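Local coordinates for diaminopropionate ammonia-lyase (Escherichia coli, PDB 4D9I), which uses pyridoxal 5'-phosphate to catalyse the alpha,beta-elimination of both L- and D-diaminopropionate to pyruvate and ammonia, working as a homodimer, at residues 189-193 against 194-198. Residues are numbered along the deposited sequence; the frame is centred on the assembly and turned at random.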
loop_
_atom_site.group_PDB
_atom_site.type_symbol
_atom_site.label_atom_id
_atom_site.label_comp_id
_atom_site.label_asym_id
_atom_site.label_seq_id
_atom_site.Cartn_x
_atom_site.Cartn_y
_atom_site.Cartn_z
ATOM N N ASP B 189 4.129 -31.952 -5.222
ATOM C CA ASP B 189 4.561 -31.126 -6.345
ATOM C C ASP B 189 6.066 -31.158 -6.580
ATOM O O ASP B 189 6.634 -30.258 -7.167
ATOM C CB ASP B 189 4.051 -29.686 -6.181
ATOM C CG ASP B 189 4.504 -29.027 -4.863
ATOM O OD1 ASP B 189 4.763 -29.734 -3.852
ATOM O OD2 ASP B 189 4.533 -27.774 -4.845
ATOM N N THR B 190 6.722 -32.205 -6.121
ATOM C CA THR B 190 8.104 -32.417 -6.465
ATOM C C THR B 190 8.271 -33.879 -6.874
ATOM O O THR B 190 7.377 -34.688 -6.644
ATOM C CB THR B 190 9.040 -32.041 -5.310
ATOM O OG1 THR B 190 10.370 -31.853 -5.822
ATOM C CG2 THR B 190 9.020 -33.108 -4.207
ATOM N N ALA B 191 9.410 -34.196 -7.484
ATOM C CA ALA B 191 9.694 -35.543 -7.953
ATOM C C ALA B 191 10.845 -36.147 -7.159
ATOM O O ALA B 191 11.628 -35.427 -6.559
ATOM C CB ALA B 191 10.027 -35.518 -9.434
ATOM N N TRP B 192 10.902 -37.477 -7.142
ATOM C CA TRP B 192 12.079 -38.226 -6.711
ATOM C C TRP B 192 12.085 -39.534 -7.460
ATOM O O TRP B 192 11.218 -39.761 -8.314
ATOM C CB TRP B 192 12.079 -38.437 -5.199
ATOM C CG TRP B 192 10.813 -39.051 -4.635
ATOM C CD1 TRP B 192 10.548 -40.404 -4.421
ATOM C CD2 TRP B 192 9.593 -38.344 -4.175
ATOM N NE1 TRP B 192 9.292 -40.577 -3.887
ATOM C CE2 TRP B 192 8.669 -39.386 -3.711
ATOM C CE3 TRP B 192 9.194 -37.002 -4.107
ATOM C CZ2 TRP B 192 7.409 -39.084 -3.214
ATOM C CZ3 TRP B 192 7.921 -36.706 -3.602
ATOM C CH2 TRP B 192 7.049 -37.725 -3.166
ATOM N N GLU B 193 13.049 -40.407 -7.169
ATOM C CA GLU B 193 13.125 -41.689 -7.864
ATOM C C GLU B 193 11.910 -42.527 -7.537
ATOM O O GLU B 193 11.596 -42.763 -6.364
ATOM C CB GLU B 193 14.406 -42.446 -7.516
ATOM C CG GLU B 193 15.618 -41.956 -8.288
ATOM C CD GLU B 193 16.797 -42.905 -8.214
ATOM O OE1 GLU B 193 16.606 -44.131 -8.041
ATOM O OE2 GLU B 193 17.933 -42.412 -8.347
ATOM N N GLY B 194 11.217 -42.965 -8.581
ATOM C CA GLY B 194 10.008 -43.756 -8.412
ATOM C C GLY B 194 8.740 -42.917 -8.398
ATOM O O GLY B 194 7.630 -43.465 -8.394
ATOM N N TYR B 195 8.900 -41.595 -8.406
ATOM C CA TYR B 195 7.768 -40.672 -8.345
ATOM C C TYR B 195 7.959 -39.507 -9.299
ATOM O O TYR B 195 8.583 -38.511 -8.938
ATOM C CB TYR B 195 7.604 -40.140 -6.915
ATOM C CG TYR B 195 6.309 -39.387 -6.647
ATOM C CD1 TYR B 195 6.262 -37.988 -6.691
ATOM C CD2 TYR B 195 5.137 -40.082 -6.330
ATOM C CE1 TYR B 195 5.081 -37.311 -6.437
ATOM C CE2 TYR B 195 3.951 -39.420 -6.076
ATOM C CZ TYR B 195 3.925 -38.032 -6.139
ATOM O OH TYR B 195 2.754 -37.383 -5.886
ATOM N N THR B 196 7.442 -39.615 -10.520
ATOM C CA THR B 196 7.563 -38.494 -11.470
ATOM C C THR B 196 6.305 -38.222 -12.312
ATOM O O THR B 196 6.202 -37.168 -12.935
ATOM C CB THR B 196 8.716 -38.679 -12.465
ATOM O OG1 THR B 196 8.437 -39.816 -13.270
ATOM C CG2 THR B 196 10.080 -38.817 -11.778
ATOM N N LYS B 197 5.373 -39.176 -12.348
ATOM C CA LYS B 197 4.161 -39.031 -13.158
ATOM C C LYS B 197 3.301 -37.845 -12.692
ATOM O O LYS B 197 2.917 -36.982 -13.487
ATOM C CB LYS B 197 3.369 -40.328 -13.116
ATOM C CG LYS B 197 2.150 -40.385 -14.033
ATOM C CD LYS B 197 1.441 -41.729 -13.895
ATOM C CE LYS B 197 0.608 -41.754 -12.612
ATOM N NZ LYS B 197 -0.142 -43.038 -12.453
ATOM N N ILE B 198 3.019 -37.822 -11.394
ATOM C CA ILE B 198 2.194 -36.783 -10.791
ATOM C C ILE B 198 2.842 -35.381 -10.889
ATOM O O ILE B 198 2.219 -34.468 -11.418
ATOM C CB ILE B 198 1.723 -37.183 -9.359
ATOM C CG1 ILE B 198 0.690 -38.312 -9.456
ATOM C CG2 ILE B 198 1.155 -35.967 -8.601
ATOM C CD1 ILE B 198 0.575 -39.199 -8.225
#
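The six-membered ring of W192 lies almost flat on the ring of Y195. This is an offset stack with centroids 4.2 Å apart and planes at 9°. W192 CH2 sits over the rim of the tyrosine ring, 3.6 Å from Y195 CD1. In return, Y195 CB puts a CH-pi contact over the indole five-membered ring and lies 3.5 Å from W192 CE2. W192 holds CG between its backbone N and carbonyl carbon (chi1 53°) and Y195 turns CG opposite its N (chi1 -169°), which sets the two rings face to face. The backbone forms a type II beta turn from W192 to Y195, closed by a single antiparallel hydrogen-bonded pair, with E193 and G194 at its corners. W192 N donates a hydrogen bond to Y195 O at 3.1 Å, and Y195 N donates one to W192 O at 3.0 Å. The turn lies in the loop between strand 185-186, at the edge of the four-stranded parallel sheet, and helix 197-206 of this fold type II enzyme. G194 has a positive phi, and a CB there would clash with E193 O. At the tyrosine ring edge, T190 O lies in plane, 3.5 Å from Y195 CD1. The Y195 hydroxyl is hydrogen-bonded to V186 O and Q188 N. An alanine in place of W192 would probably leave one face of the Y195 ring without its stacking partner and open a gap beside M176 of helix 168-182. Beyond the bridge, T196 CG2 packs 4.0 Å from A191 CB.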